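Local coordinates for sister chromatid cohesion protein (Chaetomium thermophilum, PDB 5T8V) that probably loads cohesin onto chromatin, this chain being the HEAT-repeat C-terminal part of the SCC2/Nipped-B family loader, at residues R723-H735 with E775-V789. Sequence-based numbering, arbitrary orientation.
Sequences RVLRSAIANGLLH and EHVILMVQTVKRGNV
The carboxylate of Glu775 is gripped side-on by Arg723, whose NE reaches OE2 at 2.8 Å while NH2 meets OE1 at 2.7 Å, nearly straight at 171°. Guanidinium and carboxylate lie almost coplanar, 13° apart, and OE1 offers its syn lone pair, as suits two complementary planar ions. Arg723 is long enough for this because its chain runs extended from CG to NE, its CG packing on Leu779 CD2 on the way, and Ile778 covers one guanidinium face. Were Arg723 replaced by an alanine, the Glu775 carboxylate would probably lose its paired partner, and Leu779 CD2 the aliphatic stem that packs on it.

Further along, the helices come closest at Ser727 and Thr783, their CA atoms 4.7 Å apart, where small side chains permit the approach. Thr783 is a knob among Ser727, Ala730, Asn731 and Leu734: CG2, anti to the backbone N, packs on Ala730 CB at 3.7 Å, while OG1 is satisfied by Leu779 O of its own helix. Arg786 lays its guanidinium over Ala728, with Ala728 CB above the centre of its plane, and Ser727 OG lies at the edge. Near the C-terminal end of helix 775-786, Asn731 ND2 donates to Thr783 O (3.1 Å), the acceptor oxygen lying in the amide plane of Asn731. At Gly787 the chain leaves the helix, and Val789 sets CG1 against Leu734 and CG2 against the Asn731 amide and the His735 ring.

Arg726 turns to Tyr717 of helix 703-719, giving NE to its backbone O and forming a cation-pi pair; Tyr717 also touches Leu779. Helices 723-735 and 775-786, crossing at -61° with axes 8.5 Å apart, thus pack by knobs into holes within the alpha-helical solenoid of HEAT repeats.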
ATOM      1  N   ARG A 723     -10.033 -26.396   8.022  1.00 43.92           N
ATOM      2  CA  ARG A 723      -9.827 -26.512   9.462  1.00 43.99           C
ATOM      3  C   ARG A 723      -8.436 -26.051   9.877  1.00 42.56           C
ATOM      4  O   ARG A 723      -8.271 -25.505  10.974  1.00 43.29           O
ATOM      5  CB  ARG A 723     -10.067 -27.955   9.906  1.00 44.80           C
ATOM      6  CG  ARG A 723     -11.532 -28.354   9.893  1.00 46.61           C
ATOM      7  CD  ARG A 723     -11.715 -29.854  10.016  1.00 47.87           C
ATOM      8  NE  ARG A 723     -13.103 -30.205  10.302  1.00 50.43           N
ATOM      9  CZ  ARG A 723     -13.599 -31.436  10.231  1.00 51.36           C
ATOM     10  NH1 ARG A 723     -12.823 -32.451   9.872  1.00 50.95           N
ATOM     11  NH2 ARG A 723     -14.876 -31.653  10.515  1.00 52.06           N
ATOM     12  N   VAL A 724      -7.431 -26.254   9.024  1.00 29.07           N
ATOM     13  CA  VAL A 724      -6.080 -25.804   9.350  1.00 28.60           C
ATOM     14  C   VAL A 724      -6.039 -24.282   9.433  1.00 28.28           C
ATOM     15  O   VAL A 724      -5.557 -23.707  10.420  1.00 28.49           O
ATOM     16  CB  VAL A 724      -5.071 -26.347   8.321  1.00 28.26           C
ATOM     17  CG1 VAL A 724      -3.643 -25.992   8.724  1.00 28.08           C
ATOM     18  CG2 VAL A 724      -5.216 -27.859   8.170  1.00 28.91           C
ATOM     19  N   LEU A 725      -6.552 -23.606   8.401  1.00 37.12           N
ATOM     20  CA  LEU A 725      -6.668 -22.154   8.445  1.00 37.40           C
ATOM     21  C   LEU A 725      -7.429 -21.711   9.687  1.00 37.94           C
ATOM     22  O   LEU A 725      -6.876 -21.034  10.558  1.00 38.54           O
ATOM     23  CB  LEU A 725      -7.371 -21.632   7.190  1.00 39.11           C
ATOM     24  CG  LEU A 725      -6.656 -21.707   5.840  1.00 40.59           C
ATOM     25  CD1 LEU A 725      -7.402 -20.826   4.848  1.00 41.15           C
ATOM     26  CD2 LEU A 725      -5.187 -21.304   5.932  1.00 40.66           C
ATOM     27  N   ARG A 726      -8.705 -22.094   9.785  1.00 30.14           N
ATOM     28  CA  ARG A 726      -9.539 -21.645  10.895  1.00 30.27           C
ATOM     29  C   ARG A 726      -8.844 -21.846  12.237  1.00 30.60           C
ATOM     30  O   ARG A 726      -8.887 -20.967  13.105  1.00 31.29           O
ATOM     31  CB  ARG A 726     -10.880 -22.381  10.873  1.00 31.01           C
ATOM     32  CG  ARG A 726     -11.901 -21.787   9.910  1.00 31.30           C
ATOM     33  CD  ARG A 726     -13.202 -22.573   9.922  1.00 32.32           C
ATOM     34  NE  ARG A 726     -14.289 -21.857   9.261  1.00 33.01           N
ATOM     35  CZ  ARG A 726     -15.516 -22.345   9.089  1.00 34.16           C
ATOM     36  NH1 ARG A 726     -15.821 -23.560   9.524  1.00 34.72           N
ATOM     37  NH2 ARG A 726     -16.439 -21.617   8.477  1.00 34.89           N
ATOM     38  N   SER A 727      -8.188 -22.993  12.422  1.00 36.41           N
ATOM     39  CA  SER A 727      -7.512 -23.254  13.690  1.00 36.93           C
ATOM     40  C   SER A 727      -6.338 -22.303  13.900  1.00 36.81           C
ATOM     41  O   SER A 727      -6.112 -21.829  15.019  1.00 38.50           O
ATOM     42  CB  SER A 727      -7.045 -24.708  13.748  1.00 37.95           C
ATOM     43  OG  SER A 727      -6.123 -24.996  12.712  1.00 39.37           O
ATOM     44  N   ALA A 728      -5.579 -22.009  12.841  1.00 34.58           N
ATOM     45  CA  ALA A 728      -4.472 -21.062  12.973  1.00 34.00           C
ATOM     46  C   ALA A 728      -4.983 -19.660  13.290  1.00 35.08           C
ATOM     47  O   ALA A 728      -4.441 -18.970  14.167  1.00 36.56           O
ATOM     48  CB  ALA A 728      -3.638 -21.057  11.693  1.00 32.40           C
ATOM     49  N   ILE A 729      -6.022 -19.220  12.576  1.00 33.65           N
ATOM     50  CA  ILE A 729      -6.672 -17.941  12.865  1.00 34.15           C
ATOM     51  C   ILE A 729      -7.052 -17.875  14.337  1.00 34.92           C
ATOM     52  O   ILE A 729      -6.669 -16.948  15.062  1.00 35.85           O
ATOM     53  CB  ILE A 729      -7.915 -17.750  11.974  1.00 34.62           C
ATOM     54  CG1 ILE A 729      -7.584 -17.897  10.480  1.00 34.02           C
ATOM     55  CG2 ILE A 729      -8.565 -16.395  12.244  1.00 35.05           C
ATOM     56  CD1 ILE A 729      -6.682 -16.838   9.931  1.00 35.14           C
ATOM     57  N   ALA A 730      -7.821 -18.864  14.798  1.00 32.86           N
ATOM     58  CA  ALA A 730      -8.307 -18.847  16.173  1.00 34.09           C
ATOM     59  C   ALA A 730      -7.154 -18.862  17.166  1.00 34.41           C
ATOM     60  O   ALA A 730      -7.233 -18.237  18.229  1.00 35.71           O
ATOM     61  CB  ALA A 730      -9.240 -20.034  16.414  1.00 34.07           C
ATOM     62  N   ASN A 731      -6.073 -19.571  16.839  1.00 33.35           N
ATOM     63  CA  ASN A 731      -4.928 -19.617  17.741  1.00 33.79           C
ATOM     64  C   ASN A 731      -4.272 -18.248  17.863  1.00 34.68           C
ATOM     65  O   ASN A 731      -3.924 -17.818  18.969  1.00 35.92           O
ATOM     66  CB  ASN A 731      -3.918 -20.658  17.260  1.00 32.78           C
ATOM     67  CG  ASN A 731      -2.855 -20.956  18.296  1.00 33.37           C
ATOM     68  OD1 ASN A 731      -1.930 -20.169  18.496  1.00 34.01           O
ATOM     69  ND2 ASN A 731      -2.981 -22.098  18.964  1.00 33.27           N
ATOM     70  N   GLY A 732      -4.102 -17.543  16.741  1.00 34.20           N
ATOM     71  CA  GLY A 732      -3.545 -16.199  16.810  1.00 35.21           C
ATOM     72  C   GLY A 732      -4.455 -15.233  17.547  1.00 36.79           C
ATOM     73  O   GLY A 732      -4.026 -14.523  18.464  1.00 38.34           O
ATOM     74  N   LEU A 733      -5.729 -15.190  17.149  1.00 41.46           N
ATOM     75  CA  LEU A 733      -6.705 -14.353  17.839  1.00 44.40           C
ATOM     76  C   LEU A 733      -6.651 -14.575  19.342  1.00 46.74           C
ATOM     77  O   LEU A 733      -6.591 -13.620  20.124  1.00 48.90           O
ATOM     78  CB  LEU A 733      -8.111 -14.648  17.311  1.00 44.90           C
ATOM     79  CG  LEU A 733      -8.469 -14.062  15.947  1.00 45.50           C
ATOM     80  CD1 LEU A 733      -9.731 -14.714  15.404  1.00 45.75           C
ATOM     81  CD2 LEU A 733      -8.653 -12.560  16.048  1.00 46.97           C
ATOM     82  N   LEU A 734      -6.674 -15.841  19.765  1.00 40.11           N
ATOM     83  CA  LEU A 734      -6.611 -16.135  21.191  1.00 40.54           C
ATOM     84  C   LEU A 734      -5.305 -15.636  21.797  1.00 42.40           C
ATOM     85  O   LEU A 734      -5.305 -15.055  22.887  1.00 44.08           O
ATOM     86  CB  LEU A 734      -6.781 -17.634  21.426  1.00 39.37           C
ATOM     87  CG  LEU A 734      -8.227 -18.142  21.429  1.00 39.40           C
ATOM     88  CD1 LEU A 734      -8.299 -19.650  21.234  1.00 38.03           C
ATOM     89  CD2 LEU A 734      -8.918 -17.754  22.730  1.00 41.23           C
ATOM     90  N   HIS A 735      -4.183 -15.836  21.100  1.00 50.60           N
ATOM     91  CA  HIS A 735      -2.916 -15.303  21.591  1.00 53.94           C
ATOM     92  C   HIS A 735      -2.984 -13.796  21.795  1.00 57.44           C
ATOM     93  O   HIS A 735      -2.250 -13.249  22.626  1.00 59.02           O
ATOM     94  CB  HIS A 735      -1.781 -15.643  20.626  1.00 53.95           C
ATOM     95  CG  HIS A 735      -0.955 -16.815  21.053  1.00 54.81           C
ATOM     96  ND1 HIS A 735      -1.185 -18.095  20.595  1.00 53.92           N
ATOM     97  CD2 HIS A 735       0.100 -16.901  21.897  1.00 56.65           C
ATOM     98  CE1 HIS A 735      -0.306 -18.918  21.139  1.00 54.49           C
ATOM     99  NE2 HIS A 735       0.484 -18.219  21.933  1.00 56.40           N
ATOM    100  N   GLU A 775     -18.520 -29.318  14.232  1.00 61.42           N
ATOM    101  CA  GLU A 775     -17.448 -28.524  13.645  1.00 59.81           C
ATOM    102  C   GLU A 775     -16.873 -27.549  14.664  1.00 59.25           C
ATOM    103  O   GLU A 775     -15.653 -27.358  14.732  1.00 58.77           O
ATOM    104  CB  GLU A 775     -17.960 -27.778  12.412  1.00 59.29           C
ATOM    105  CG  GLU A 775     -16.861 -27.287  11.489  1.00 57.08           C
ATOM    106  CD  GLU A 775     -16.047 -28.423  10.901  1.00 56.68           C
ATOM    107  OE1 GLU A 775     -16.501 -29.584  10.978  1.00 57.55           O
ATOM    108  OE2 GLU A 775     -14.949 -28.156  10.369  1.00 56.16           O
ATOM    109  N   HIS A 776     -17.732 -26.925  15.470  1.00 45.86           N
ATOM    110  CA  HIS A 776     -17.251 -26.039  16.525  1.00 45.36           C
ATOM    111  C   HIS A 776     -16.285 -26.772  17.450  1.00 44.05           C
ATOM    112  O   HIS A 776     -15.135 -26.353  17.632  1.00 42.23           O
ATOM    113  CB  HIS A 776     -18.433 -25.475  17.316  1.00 47.17           C
ATOM    114  CG  HIS A 776     -19.030 -24.239  16.720  1.00 47.39           C
ATOM    115  ND1 HIS A 776     -18.849 -22.987  17.268  1.00 46.86           N
ATOM    116  CD2 HIS A 776     -19.806 -24.061  15.624  1.00 47.44           C
ATOM    117  CE1 HIS A 776     -19.487 -22.092  16.536  1.00 46.99           C
ATOM    118  NE2 HIS A 776     -20.075 -22.716  15.532  1.00 47.48           N
ATOM    119  N   VAL A 777     -16.736 -27.883  18.038  1.00 58.88           N
ATOM    120  CA  VAL A 777     -15.903 -28.604  18.999  1.00 58.07           C
ATOM    121  C   VAL A 777     -14.593 -29.036  18.351  1.00 55.44           C
ATOM    122  O   VAL A 777     -13.512 -28.880  18.932  1.00 54.10           O
ATOM    123  CB  VAL A 777     -16.665 -29.805  19.594  1.00 60.13           C
ATOM    124  CG1 VAL A 777     -17.214 -30.708  18.511  1.00 61.90           C
ATOM    125  CG2 VAL A 777     -15.764 -30.597  20.529  1.00 59.20           C
ATOM    126  N   ILE A 778     -14.664 -29.586  17.137  1.00 55.95           N
ATOM    127  CA  ILE A 778     -13.445 -30.048  16.477  1.00 53.40           C
ATOM    128  C   ILE A 778     -12.485 -28.884  16.277  1.00 51.94           C
ATOM    129  O   ILE A 778     -11.285 -28.992  16.554  1.00 51.19           O
ATOM    130  CB  ILE A 778     -13.780 -30.749  15.147  1.00 53.71           C
ATOM    131  CG1 ILE A 778     -14.575 -32.030  15.420  1.00 56.05           C
ATOM    132  CG2 ILE A 778     -12.497 -31.090  14.383  1.00 52.26           C
ATOM    133  CD1 ILE A 778     -15.082 -32.733  14.173  1.00 57.20           C
ATOM    134  N   LEU A 779     -13.000 -27.750  15.800  1.00 36.39           N
ATOM    135  CA  LEU A 779     -12.148 -26.583  15.591  1.00 35.59           C
ATOM    136  C   LEU A 779     -11.498 -26.139  16.894  1.00 35.64           C
ATOM    137  O   LEU A 779     -10.338 -25.704  16.902  1.00 34.96           O
ATOM    138  CB  LEU A 779     -12.959 -25.440  14.983  1.00 36.01           C
ATOM    139  CG  LEU A 779     -13.419 -25.616  13.533  1.00 35.85           C
ATOM    140  CD1 LEU A 779     -14.302 -24.449  13.123  1.00 36.61           C
ATOM    141  CD2 LEU A 779     -12.238 -25.747  12.583  1.00 34.59           C
ATOM    142  N   MET A 780     -12.226 -26.238  18.006  1.00 49.09           N
ATOM    143  CA  MET A 780     -11.639 -25.893  19.297  1.00 49.47           C
ATOM    144  C   MET A 780     -10.512 -26.854  19.655  1.00 47.64           C
ATOM    145  O   MET A 780      -9.417 -26.429  20.038  1.00 46.57           O
ATOM    146  CB  MET A 780     -12.718 -25.899  20.379  1.00 51.04           C
ATOM    147  CG  MET A 780     -13.803 -24.857  20.169  1.00 53.78           C
ATOM    148  SD  MET A 780     -14.987 -24.808  21.521  1.00 55.68           S
ATOM    149  CE  MET A 780     -13.995 -24.058  22.799  1.00 55.38           C
ATOM    150  N   VAL A 781     -10.764 -28.159  19.529  1.00 44.68           N
ATOM    151  CA  VAL A 781      -9.740 -29.151  19.852  1.00 43.17           C
ATOM    152  C   VAL A 781      -8.483 -28.896  19.029  1.00 42.08           C
ATOM    153  O   VAL A 781      -7.370 -28.842  19.565  1.00 41.46           O
ATOM    154  CB  VAL A 781     -10.283 -30.575  19.627  1.00 43.19           C
ATOM    155  CG1 VAL A 781      -9.193 -31.613  19.862  1.00 42.42           C
ATOM    156  CG2 VAL A 781     -11.461 -30.842  20.548  1.00 43.62           C
ATOM    157  N   GLN A 782      -8.641 -28.741  17.714  1.00 42.14           N
ATOM    158  CA  GLN A 782      -7.492 -28.449  16.865  1.00 41.50           C
ATOM    159  C   GLN A 782      -6.792 -27.173  17.309  1.00 42.28           C
ATOM    160  O   GLN A 782      -5.556 -27.106  17.320  1.00 42.44           O
ATOM    161  CB  GLN A 782      -7.930 -28.331  15.406  1.00 41.64           C
ATOM    162  CG  GLN A 782      -8.132 -29.665  14.702  1.00 42.37           C
ATOM    163  CD  GLN A 782      -8.414 -29.510  13.216  1.00 43.44           C
ATOM    164  OE1 GLN A 782      -9.332 -30.132  12.682  1.00 45.31           O
ATOM    165  NE2 GLN A 782      -7.618 -28.685  12.538  1.00 42.04           N
ATOM    166  N   THR A 783      -7.562 -26.151  17.688  1.00 39.89           N
ATOM    167  CA  THR A 783      -6.962 -24.871  18.050  1.00 40.55           C
ATOM    168  C   THR A 783      -6.115 -24.990  19.313  1.00 40.44           C
ATOM    169  O   THR A 783      -4.997 -24.465  19.364  1.00 40.21           O
ATOM    170  CB  THR A 783      -8.052 -23.814  18.231  1.00 42.67           C
ATOM    171  OG1 THR A 783      -8.821 -23.708  17.026  1.00 42.85           O
ATOM    172  CG2 THR A 783      -7.439 -22.451  18.555  1.00 43.13           C
ATOM    173  N   VAL A 784      -6.620 -25.672  20.343  1.00 39.10           N
ATOM    174  CA  VAL A 784      -5.851 -25.792  21.579  1.00 40.80           C
ATOM    175  C   VAL A 784      -4.684 -26.752  21.389  1.00 42.04           C
ATOM    176  O   VAL A 784      -3.599 -26.551  21.949  1.00 42.74           O
ATOM    177  CB  VAL A 784      -6.756 -26.221  22.751  1.00 40.96           C
ATOM    178  CG1 VAL A 784      -7.940 -25.272  22.885  1.00 41.33           C
ATOM    179  CG2 VAL A 784      -7.231 -27.661  22.587  1.00 41.50           C
ATOM    180  N   LYS A 785      -4.882 -27.811  20.599  1.00 38.87           N
ATOM    181  CA  LYS A 785      -3.786 -28.729  20.309  1.00 39.73           C
ATOM    182  C   LYS A 785      -2.685 -28.044  19.514  1.00 39.10           C
ATOM    183  O   LYS A 785      -1.519 -28.445  19.599  1.00 37.94           O
ATOM    184  CB  LYS A 785      -4.306 -29.950  19.548  1.00 40.25           C
ATOM    185  CG  LYS A 785      -3.223 -30.753  18.832  1.00 40.31           C
ATOM    186  CD  LYS A 785      -3.642 -32.204  18.638  1.00 41.34           C
ATOM    187  CE  LYS A 785      -2.725 -32.942  17.673  1.00 42.03           C
ATOM    188  NZ  LYS A 785      -3.126 -32.746  16.246  1.00 41.89           N
ATOM    189  N   ARG A 786      -3.031 -27.007  18.752  1.00 48.36           N
ATOM    190  CA  ARG A 786      -2.048 -26.355  17.896  1.00 50.43           C
ATOM    191  C   ARG A 786      -0.934 -25.715  18.717  1.00 54.17           C
ATOM    192  O   ARG A 786       0.252 -25.973  18.479  1.00 55.64           O
ATOM    193  CB  ARG A 786      -2.739 -25.315  17.013  1.00 49.73           C
ATOM    194  CG  ARG A 786      -1.784 -24.405  16.262  1.00 49.11           C
ATOM    195  CD  ARG A 786      -2.514 -23.583  15.211  1.00 48.70           C
ATOM    196  NE  ARG A 786      -2.861 -24.384  14.041  1.00 47.51           N
ATOM    197  CZ  ARG A 786      -2.059 -24.582  12.999  1.00 46.48           C
ATOM    198  NH1 ARG A 786      -0.849 -24.040  12.967  1.00 46.15           N
ATOM    199  NH2 ARG A 786      -2.466 -25.328  11.980  1.00 46.16           N
ATOM    200  N   GLY A 787      -1.290 -24.883  19.694  1.00 70.52           N
ATOM    201  CA  GLY A 787      -0.283 -24.112  20.398  1.00 74.00           C
ATOM    202  C   GLY A 787      -0.573 -23.816  21.855  1.00 72.00           C
ATOM    203  O   GLY A 787      -1.381 -24.491  22.498  1.00 71.73           O
ATOM    204  N   ASN A 788       0.101 -22.790  22.381  1.00 63.79           N
ATOM    205  CA  ASN A 788       0.040 -22.439  23.800  1.00 63.09           C
ATOM    206  C   ASN A 788      -1.121 -21.473  24.015  1.00 61.86           C
ATOM    207  O   ASN A 788      -0.966 -20.250  24.028  1.00 61.27           O
ATOM    208  CB  ASN A 788       1.364 -21.834  24.252  1.00 64.14           C
ATOM    209  CG  ASN A 788       2.562 -22.542  23.648  1.00 63.90           C
ATOM    210  OD1 ASN A 788       2.589 -23.767  23.545  1.00 63.57           O
ATOM    211  ND2 ASN A 788       3.558 -21.767  23.234  1.00 64.81           N
ATOM    212  N   VAL A 789      -2.313 -22.045  24.182  1.00 46.08           N
ATOM    213  CA  VAL A 789      -3.532 -21.251  24.290  1.00 46.87           C
ATOM    214  C   VAL A 789      -4.468 -21.896  25.304  1.00 46.84           C
ATOM    215  O   VAL A 789      -5.665 -22.059  25.046  1.00 47.54           O
ATOM    216  CB  VAL A 789      -4.219 -21.107  22.919  1.00 46.66           C
ATOM    217  CG1 VAL A 789      -5.322 -20.081  22.986  1.00 47.98           C
ATOM    218  CG2 VAL A 789      -3.215 -20.704  21.841  1.00 46.86           C
TER